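Local coordinates for protein carboxynorspermidine decarboxylase (Campylobacter jejuni subsp. jejuni 81116, PDB 3N29) that probably removes carbon dioxide from carboxynorspermidine to give norspermidine, using bound pyridoxal-5'-phosphate as its cofactor, at residues Cys160-Ser165 and Glu221-Trp226; Thr300-His305 and Ala351-Gly356; Glu317-Arg322 and Val371-Ile376. One frame throughout, in Å; residues are numbered along the deposited sequence.

Contact 1 (Cys160-Ser165 and Glu221-Trp226)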
loop_
_atom_site.group_PDB
_atom_site.type_symbol
_atom_site.label_atom_id
_atom_site.label_comp_id
_atom_site.label_asym_id
_atom_site.label_seq_id
_atom_site.Cartn_x
_atom_site.Cartn_y
_atom_site.Cartn_z
ATOM N N CYS A 160 -6.495 -24.311 12.966
ATOM C CA CYS A 160 -5.581 -25.459 12.917
ATOM C C CYS A 160 -4.493 -25.184 11.874
ATOM O O CYS A 160 -4.796 -24.766 10.744
ATOM C CB CYS A 160 -6.372 -26.655 12.484
ATOM S SG CYS A 160 -7.661 -27.063 13.703
ATOM N N ASN A 161 -3.246 -25.399 12.255
ATOM C CA ASN A 161 -2.115 -25.241 11.357
ATOM C C ASN A 161 -1.995 -26.586 10.674
ATOM O O ASN A 161 -1.588 -27.524 11.274
ATOM C CB ASN A 161 -0.839 -24.904 12.123
ATOM C CG ASN A 161 0.366 -24.774 11.218
ATOM O OD1 ASN A 161 0.338 -25.288 10.089
ATOM N ND2 ASN A 161 1.466 -24.095 11.713
ATOM N N VAL A 162 -2.356 -26.695 9.420
ATOM C CA VAL A 162 -2.338 -28.011 8.817
ATOM C C VAL A 162 -0.953 -28.473 8.388
ATOM O O VAL A 162 -0.716 -29.710 8.293
ATOM C CB VAL A 162 -3.361 -28.101 7.720
ATOM C CG1 VAL A 162 -3.219 -29.410 6.956
ATOM C CG2 VAL A 162 -4.725 -27.989 8.384
ATOM N N GLU A 163 -0.002 -27.529 8.233
ATOM C CA GLU A 163 1.422 -27.899 7.983
ATOM C C GLU A 163 1.584 -28.693 6.674
ATOM O O GLU A 163 1.925 -29.877 6.671
ATOM C CB GLU A 163 2.024 -28.724 9.146
ATOM C CG GLU A 163 2.178 -28.034 10.530
ATOM C CD GLU A 163 3.065 -28.861 11.488
ATOM O OE1 GLU A 163 2.561 -29.700 12.308
ATOM O OE2 GLU A 163 4.296 -28.684 11.380
ATOM N N PHE A 164 1.352 -28.020 5.560
ATOM C CA PHE A 164 1.339 -28.685 4.269
ATOM C C PHE A 164 1.812 -27.745 3.144
ATOM O O PHE A 164 1.712 -26.524 3.266
ATOM C CB PHE A 164 -0.076 -29.237 4.008
ATOM C CG PHE A 164 -0.152 -30.181 2.835
ATOM C CD1 PHE A 164 0.726 -31.278 2.744
ATOM C CD2 PHE A 164 -1.095 -29.972 1.820
ATOM C CE1 PHE A 164 0.669 -32.156 1.662
ATOM C CE2 PHE A 164 -1.151 -30.835 0.731
ATOM C CZ PHE A 164 -0.262 -31.944 0.652
ATOM N N SER A 165 2.358 -28.323 2.069
ATOM C CA SER A 165 2.817 -27.556 0.904
ATOM C C SER A 165 1.619 -27.184 0.028
ATOM O O SER A 165 1.759 -26.480 -0.972
ATOM C CB SER A 165 3.816 -28.379 0.085
ATOM O OG SER A 165 3.167 -29.484 -0.539
ATOM N N GLU A 221 -6.091 -36.550 8.811
ATOM C CA GLU A 221 -5.065 -37.419 9.335
ATOM C C GLU A 221 -4.560 -36.840 10.679
ATOM O O GLU A 221 -4.489 -37.574 11.660
ATOM C CB GLU A 221 -3.956 -37.584 8.315
ATOM C CG GLU A 221 -3.042 -38.735 8.561
ATOM C CD GLU A 221 -1.605 -38.343 8.298
ATOM O OE1 GLU A 221 -0.978 -38.933 7.398
ATOM O OE2 GLU A 221 -1.112 -37.410 8.976
ATOM N N LYS A 222 -4.272 -35.545 10.732
ATOM C CA LYS A 222 -3.695 -34.959 11.928
ATOM C C LYS A 222 -4.690 -34.545 13.030
ATOM O O LYS A 222 -4.343 -34.583 14.218
ATOM C CB LYS A 222 -2.823 -33.745 11.562
ATOM C CG LYS A 222 -1.462 -34.059 10.952
ATOM C CD LYS A 222 -0.793 -32.718 10.419
ATOM C CE LYS A 222 0.753 -32.780 10.246
ATOM N NZ LYS A 222 1.232 -32.296 8.891
ATOM N N PHE A 223 -5.874 -34.080 12.664
ATOM C CA PHE A 223 -6.815 -33.506 13.633
ATOM C C PHE A 223 -8.116 -34.335 13.751
ATOM O O PHE A 223 -9.012 -33.987 14.531
ATOM C CB PHE A 223 -7.173 -32.086 13.234
ATOM C CG PHE A 223 -6.014 -31.110 13.230
ATOM C CD1 PHE A 223 -5.796 -30.251 14.306
ATOM C CD2 PHE A 223 -5.172 -31.036 12.140
ATOM C CE1 PHE A 223 -4.736 -29.333 14.300
ATOM C CE2 PHE A 223 -4.089 -30.135 12.111
ATOM C CZ PHE A 223 -3.884 -29.278 13.214
ATOM N N GLY A 224 -8.174 -35.401 12.972
ATOM C CA GLY A 224 -9.292 -36.370 12.893
ATOM C C GLY A 224 -9.991 -36.740 14.166
ATOM O O GLY A 224 -11.228 -36.746 14.217
ATOM N N LYS A 225 -9.208 -37.016 15.199
ATOM C CA LYS A 225 -9.748 -37.492 16.467
ATOM C C LYS A 225 -10.570 -36.418 17.212
ATOM O O LYS A 225 -11.378 -36.750 18.078
ATOM C CB LYS A 225 -8.629 -38.082 17.349
ATOM C CG LYS A 225 -7.989 -37.128 18.316
ATOM C CD LYS A 225 -6.671 -37.669 18.906
ATOM C CE LYS A 225 -6.850 -38.360 20.238
ATOM N NZ LYS A 225 -5.566 -38.240 21.029
ATOM N N TRP A 226 -10.425 -35.145 16.826
ATOM C CA TRP A 226 -11.198 -34.088 17.450
ATOM C C TRP A 226 -12.327 -33.497 16.592
ATOM O O TRP A 226 -13.001 -32.598 17.031
ATOM C CB TRP A 226 -10.244 -32.941 17.867
ATOM C CG TRP A 226 -9.179 -33.429 18.769
ATOM C CD1 TRP A 226 -9.327 -33.891 20.050
ATOM C CD2 TRP A 226 -7.813 -33.506 18.466
ATOM N NE1 TRP A 226 -8.118 -34.262 20.558
ATOM C CE2 TRP A 226 -7.163 -34.053 19.603
ATOM C CE3 TRP A 226 -7.057 -33.182 17.341
ATOM C CZ2 TRP A 226 -5.783 -34.235 19.661
ATOM C CZ3 TRP A 226 -5.687 -33.379 17.387
ATOM C CH2 TRP A 226 -5.057 -33.898 18.541
#
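Lys222, in the last turn of helix 209-223, reaches across to the backbone of Val162 and Glu163, in the loop that follows barrel strand 155-159. Its methylene chain runs nearly straight as far as CE and then bends, with chi4 at 130°, which brings the ammonium group up to the carbonyls. NZ gives a weak hydrogen bond to Val162 O, 3.3 Å away, and lies 3.4 Å from Glu163 O. The carboxylate of Glu163 stays too far off for a salt bridge, with OE1 4.5 Å from Lys222 NZ, and the two side chains cross at about a right angle.

Next along, Phe223 carries most of the packing. Cys160 CB sits over one face of its ring, displaced toward the rim, in a CH-pi contact with the ring centroid 3.9 Å away. The sulfur adds an oblique sulfur-aromatic contact, Cys160 SG lying 4.2 Å from the same centroid. Asn161 O meets the edge of the ring in its plane, 3.5 Å from Phe223 CZ, while Val162 CG2 approaches CE2 more loosely. Phe219 and Phe188 also pack on this ring. Just beyond, Trp226 N bonds back to Phe223 O.

The contact joins the end of the fifth barrel strand to the helix after the sixth, within the beta/alpha-barrel. Its chemistry is divided by depth: a buried aromatic ring holds the sulfur and methylene of Cys160, whereas, where the contact is more open, Lys222 reaches the carbonyl of Val162 through a weak bond that its charge probably strengthens.

Contact 2 (Thr300-His305 and Ala351-Gly356)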
loop_
_atom_site.group_PDB
_atom_site.type_symbol
_atom_site.label_atom_id
_atom_site.label_comp_id
_atom_site.label_asym_id
_atom_site.label_seq_id
_atom_site.Cartn_x
_atom_site.Cartn_y
_atom_site.Cartn_z
ATOM N N THR A 300 -3.501 7.056 -13.245
ATOM C CA THR A 300 -3.608 6.052 -12.242
ATOM C C THR A 300 -2.173 5.606 -11.954
ATOM O O THR A 300 -1.231 6.054 -12.609
ATOM C CB THR A 300 -4.520 4.861 -12.634
ATOM O OG1 THR A 300 -4.828 4.109 -11.475
ATOM C CG2 THR A 300 -3.870 3.853 -13.658
ATOM N N SER A 301 -2.026 4.867 -10.890
ATOM C CA SER A 301 -0.674 4.464 -10.411
ATOM C C SER A 301 -0.673 3.006 -10.040
ATOM O O SER A 301 -1.574 2.495 -9.334
ATOM C CB SER A 301 -0.235 5.329 -9.246
ATOM O OG SER A 301 0.639 4.644 -8.379
ATOM N N SER A 302 0.354 2.283 -10.516
ATOM C CA SER A 302 0.491 0.881 -10.129
ATOM C C SER A 302 0.705 0.809 -8.642
ATOM O O SER A 302 -0.017 0.048 -7.978
ATOM C CB SER A 302 1.650 0.225 -10.935
ATOM O OG SER A 302 2.824 0.985 -10.678
ATOM N N GLU A 303 1.592 1.635 -8.106
ATOM C CA GLU A 303 1.966 1.589 -6.679
ATOM C C GLU A 303 0.784 1.894 -5.716
ATOM O O GLU A 303 0.589 1.207 -4.714
ATOM C CB GLU A 303 3.042 2.611 -6.417
ATOM C CG GLU A 303 3.417 2.729 -4.914
ATOM C CD GLU A 303 4.720 1.982 -4.573
ATOM O OE1 GLU A 303 5.460 1.605 -5.542
ATOM O OE2 GLU A 303 4.977 1.805 -3.350
ATOM N N ALA A 304 -0.037 2.888 -6.078
ATOM C CA ALA A 304 -1.088 3.366 -5.176
ATOM C C ALA A 304 -2.412 2.677 -5.430
ATOM O O ALA A 304 -3.217 2.522 -4.467
ATOM C CB ALA A 304 -1.208 4.888 -5.334
ATOM N N HIS A 305 -2.672 2.273 -6.692
ATOM C CA HIS A 305 -4.021 1.804 -7.123
ATOM C C HIS A 305 -4.105 0.332 -7.526
ATOM O O HIS A 305 -5.188 -0.246 -7.506
ATOM C CB HIS A 305 -4.550 2.704 -8.278
ATOM C CG HIS A 305 -4.618 4.172 -7.948
ATOM N ND1 HIS A 305 -4.642 5.140 -8.910
ATOM C CD2 HIS A 305 -4.582 4.831 -6.767
ATOM C CE1 HIS A 305 -4.648 6.345 -8.350
ATOM N NE2 HIS A 305 -4.627 6.182 -7.040
ATOM N N ALA A 351 10.055 6.578 -10.238
ATOM C CA ALA A 351 10.576 6.033 -11.518
ATOM C C ALA A 351 9.949 4.715 -11.942
ATOM O O ALA A 351 9.686 4.483 -13.139
ATOM C CB ALA A 351 12.085 5.863 -11.375
ATOM N N GLY A 352 9.720 3.851 -10.974
ATOM C CA GLY A 352 9.179 2.474 -11.196
ATOM C C GLY A 352 7.680 2.348 -11.321
ATOM O O GLY A 352 7.121 1.237 -11.264
ATOM N N ASP A 353 6.996 3.469 -11.439
ATOM C CA ASP A 353 5.498 3.425 -11.590
ATOM C C ASP A 353 5.199 3.174 -13.045
ATOM O O ASP A 353 4.814 4.073 -13.775
ATOM C CB ASP A 353 4.846 4.716 -11.104
ATOM C CG ASP A 353 3.307 4.578 -10.837
ATOM O OD1 ASP A 353 2.745 3.554 -11.251
ATOM O OD2 ASP A 353 2.681 5.534 -10.261
ATOM N N VAL A 354 5.362 1.901 -13.424
ATOM C CA VAL A 354 5.246 1.410 -14.783
ATOM C C VAL A 354 4.333 0.147 -14.682
ATOM O O VAL A 354 4.602 -0.782 -13.889
ATOM C CB VAL A 354 6.652 1.033 -15.337
ATOM C CG1 VAL A 354 6.573 0.226 -16.659
ATOM C CG2 VAL A 354 7.534 2.330 -15.424
ATOM N N MET A 355 3.323 0.069 -15.539
ATOM C CA MET A 355 2.471 -1.110 -15.545
ATOM C C MET A 355 3.026 -2.270 -16.395
ATOM O O MET A 355 2.747 -3.445 -16.100
ATOM C CB MET A 355 1.076 -0.762 -16.005
ATOM C CG MET A 355 0.268 0.135 -15.060
ATOM S SD MET A 355 0.885 1.941 -14.873
ATOM C CE MET A 355 -0.641 2.682 -14.017
ATOM N N GLY A 356 3.768 -1.935 -17.462
ATOM C CA GLY A 356 4.297 -2.887 -18.412
ATOM C C GLY A 356 4.275 -2.331 -19.824
ATOM O O GLY A 356 3.931 -1.157 -20.028
#
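Asp353 presents its carboxylate to the start of helix 302-305 and grips it with three hydrogen bonds. OD1 accepts two of them, from Ser302 N at 2.8 Å and from Ser302 OG at 2.6 Å. The amide comes in on the syn side, 18° out of the carboxylate plane, while the hydroxyl lies well above that plane. Ser302 can do both because its OG is tucked between its own backbone N and carbonyl carbon (chi1 57°), on the side where the carboxylate lies. The other oxygen, Asp353 OD2, takes the hydroxyl of Ser301, with OG 2.9 Å away and again tilted out of the plane, and Thr348 OG1 binds OD2 as well.

Ser301 is the N-cap of the helix. Its OG donates to Asp353 and accepts from Ala304 N at 3.0 Å, so the capping hydroxyl is itself positioned by the aspartate. One residue earlier, Thr300 OG1 and His305 ND1 share a hydrogen bond that ties the residue before the cap to the helix.

The packing lies beside this polar knot. Met355 bends at chi2 (68°) and brings its terminal methyl against the residues that start the helix, where CE presses on Thr300 CG2 at a tight 3.5 Å and also lies 3.7 Å from Ser302 N. Phe372 touches both Thr300 and Met355. Glu303 has its main polar partner elsewhere, in a salt bridge to Lys382 of the second subunit.

Asp353 lies at an inverse gamma turn just before strand 354-360, its side chain about 10 Å from a bound pyridoxal phosphate. With four hydrogen bonds on the buried carboxylate, its rotation is fixed, and the positive end of the short helix probably adds electrostatic attraction.

Contact 3 (Glu317-Arg322 and Val371-Ile376)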
loop_
_atom_site.group_PDB
_atom_site.type_symbol
_atom_site.label_atom_id
_atom_site.label_comp_id
_atom_site.label_asym_id
_atom_site.label_seq_id
_atom_site.Cartn_x
_atom_site.Cartn_y
_atom_site.Cartn_z
ATOM N N GLU A 317 -3.660 -7.450 -17.202
ATOM C CA GLU A 317 -4.120 -7.439 -18.560
ATOM C C GLU A 317 -4.834 -6.108 -18.782
ATOM O O GLU A 317 -5.316 -5.440 -17.802
ATOM C CB GLU A 317 -5.059 -8.625 -18.846
ATOM C CG GLU A 317 -4.416 -10.016 -18.686
ATOM C CD GLU A 317 -3.484 -10.455 -19.826
ATOM O OE1 GLU A 317 -3.387 -9.724 -20.892
ATOM O OE2 GLU A 317 -2.843 -11.549 -19.651
ATOM N N VAL A 318 -4.836 -5.678 -20.033
ATOM C CA VAL A 318 -5.500 -4.461 -20.466
ATOM C C VAL A 318 -6.435 -4.773 -21.605
ATOM O O VAL A 318 -6.066 -5.568 -22.531
ATOM C CB VAL A 318 -4.464 -3.402 -20.896
ATOM C CG1 VAL A 318 -5.101 -2.233 -21.678
ATOM C CG2 VAL A 318 -3.691 -2.914 -19.647
ATOM N N LEU A 319 -7.646 -4.236 -21.517
ATOM C CA LEU A 319 -8.669 -4.506 -22.545
ATOM C C LEU A 319 -8.155 -4.067 -23.930
ATOM O O LEU A 319 -7.602 -2.980 -24.050
ATOM C CB LEU A 319 -9.924 -3.758 -22.224
ATOM C CG LEU A 319 -11.108 -3.862 -23.172
ATOM C CD1 LEU A 319 -11.799 -5.267 -23.169
ATOM C CD2 LEU A 319 -12.122 -2.735 -22.815
ATOM N N ASN A 320 -8.316 -4.958 -24.927
ATOM C CA ASN A 320 -7.892 -4.755 -26.310
ATOM C C ASN A 320 -6.402 -4.632 -26.483
ATOM O O ASN A 320 -5.961 -4.133 -27.481
ATOM C CB ASN A 320 -8.545 -3.516 -26.954
ATOM C CG ASN A 320 -10.049 -3.587 -26.955
ATOM O OD1 ASN A 320 -10.623 -4.634 -27.214
ATOM N ND2 ASN A 320 -10.707 -2.476 -26.590
ATOM N N ALA A 321 -5.615 -5.051 -25.503
ATOM C CA ALA A 321 -4.165 -5.019 -25.656
ATOM C C ALA A 321 -3.571 -6.362 -25.302
ATOM O O ALA A 321 -4.217 -7.197 -24.601
ATOM C CB ALA A 321 -3.551 -3.875 -24.776
ATOM N N ARG A 322 -2.321 -6.575 -25.713
ATOM C CA ARG A 322 -1.590 -7.766 -25.301
ATOM C C ARG A 322 -0.353 -7.350 -24.538
ATOM O O ARG A 322 0.317 -6.421 -24.928
ATOM C CB ARG A 322 -1.175 -8.654 -26.483
ATOM C CG ARG A 322 -2.336 -9.025 -27.458
ATOM C CD ARG A 322 -1.987 -9.970 -28.638
ATOM N NE ARG A 322 -0.797 -9.440 -29.343
ATOM C CZ ARG A 322 0.473 -9.752 -29.034
ATOM N NH1 ARG A 322 0.763 -10.652 -28.091
ATOM N NH2 ARG A 322 1.446 -9.182 -29.683
ATOM N N VAL A 371 -8.231 0.389 -19.900
ATOM C CA VAL A 371 -9.054 -0.421 -19.005
ATOM C C VAL A 371 -8.190 -1.588 -18.486
ATOM O O VAL A 371 -7.833 -2.540 -19.233
ATOM C CB VAL A 371 -10.330 -0.917 -19.736
ATOM C CG1 VAL A 371 -11.217 -1.820 -18.823
ATOM C CG2 VAL A 371 -11.094 0.290 -20.288
ATOM N N PHE A 372 -7.789 -1.500 -17.232
ATOM C CA PHE A 372 -7.048 -2.563 -16.548
ATOM C C PHE A 372 -8.063 -3.613 -16.040
ATOM O O PHE A 372 -8.976 -3.334 -15.205
ATOM C CB PHE A 372 -6.206 -2.002 -15.394
ATOM C CG PHE A 372 -5.065 -1.141 -15.849
ATOM C CD1 PHE A 372 -3.939 -1.714 -16.375
ATOM C CD2 PHE A 372 -5.169 0.211 -15.813
ATOM C CE1 PHE A 372 -2.868 -0.862 -16.841
ATOM C CE2 PHE A 372 -4.164 1.059 -16.303
ATOM C CZ PHE A 372 -3.010 0.502 -16.799
ATOM N N LEU A 373 -7.860 -4.830 -16.514
ATOM C CA LEU A 373 -8.860 -5.912 -16.316
ATOM C C LEU A 373 -8.741 -6.532 -14.918
ATOM O O LEU A 373 -7.612 -6.762 -14.425
ATOM C CB LEU A 373 -8.678 -7.004 -17.400
ATOM C CG LEU A 373 -8.959 -6.512 -18.827
ATOM C CD1 LEU A 373 -8.717 -7.705 -19.841
ATOM C CD2 LEU A 373 -10.401 -5.993 -18.991
ATOM N N ASP A 374 -9.888 -6.840 -14.302
ATOM C CA ASP A 374 -9.948 -7.648 -13.073
ATOM C C ASP A 374 -9.267 -6.990 -11.927
ATOM O O ASP A 374 -8.286 -7.516 -11.348
ATOM C CB ASP A 374 -9.383 -9.047 -13.300
ATOM C CG ASP A 374 -9.656 -9.981 -12.135
ATOM O OD1 ASP A 374 -10.671 -9.739 -11.403
ATOM O OD2 ASP A 374 -8.882 -10.990 -11.996
ATOM N N GLN A 375 -9.772 -5.823 -11.575
ATOM C CA GLN A 375 -9.180 -4.990 -10.569
ATOM C C GLN A 375 -10.094 -4.613 -9.391
ATOM O O GLN A 375 -9.900 -3.552 -8.782
ATOM C CB GLN A 375 -8.587 -3.738 -11.216
ATOM C CG GLN A 375 -7.421 -4.009 -12.211
ATOM C CD GLN A 375 -6.240 -4.614 -11.586
ATOM O OE1 GLN A 375 -5.528 -5.430 -12.202
ATOM N NE2 GLN A 375 -6.068 -4.347 -10.350
ATOM N N ILE A 376 -11.029 -5.459 -9.042
ATOM C CA ILE A 376 -11.886 -5.174 -7.909
ATOM C C ILE A 376 -11.443 -5.901 -6.645
ATOM O O ILE A 376 -11.706 -5.403 -5.568
ATOM C CB ILE A 376 -13.429 -5.432 -8.178
ATOM C CG1 ILE A 376 -13.837 -4.777 -9.485
ATOM C CG2 ILE A 376 -14.237 -4.878 -7.001
ATOM C CD1 ILE A 376 -13.773 -3.216 -9.525
HETATM O O HOH W 1 -5.584 -8.459 -15.423
HETATM O O HOH W 2 -7.894 -0.428 -22.802
#
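A single antiparallel beta bridge in the C-terminal sheet domain brings Val318 opposite Phe372, between strand 369-372 and the chain 317-319 that leads to strand 321-325. The two form a non-hydrogen-bonded pair with their CA atoms 4.6 Å apart, and the bonds lie to either side. Leu373 N donates to Glu317 O at 2.9 Å, almost straight at the hydrogen (174°), though the donor stands above the carbonyl plane. Leu319 N donates to Val371 O, nearly along the C=O axis.

Each flanking pair thus has one direct bond, and a water takes the place of the second. One water accepts from Glu317 N and donates to Leu373 O; the other accepts from Val371 N and donates to Leu319 O. Val318 begins a type II turn that runs to Ala321, closed by Ala321 N bonding Val318 O, with Asn320 at a positive phi as the turn requires.

Side chains sort onto two faces. Val318 and Phe372 lie side by side, pointing the same way; Val318 CG2 comes obliquely against the ring, 3.5 Å from Phe372 CD1. Tyr358 and Phe360 of strand 354-360 also pack on Val318. On the other face Leu319 lies alongside Val371, with CB 3.8 Å from Val371 CB. Leu373, its CG beside the backbone N (chi1 -64°), leans back over the opposite chain, spreading its two methyls between neighbours: CD1 lies 3.9 Å from Glu317 CB, and CD2 rests 4.0 Å from Leu319 CB.

Following the chain, contact 1 comes first: leaving barrel strand 155-159, the polypeptide passes through strand 198-200 and helix 209-223 before 221-226 returns to 160-165, closing a 55-residue loop within the barrel domain. Contacts 2 and 3 open only later, in the sheet domain, and they cross: 300-305 and 317-322 are passed in turn, then 351-356 closes contact 2 before 371-376 closes contact 3. Contact 2 ties helix 302-305 to strand 354-360, and contact 3 ties the approach to strand 321-325 to strand 369-372; the two meet at Phe372. Contact 1 stands across the chain's centre, its own centre about 41 Å from that of contact 2.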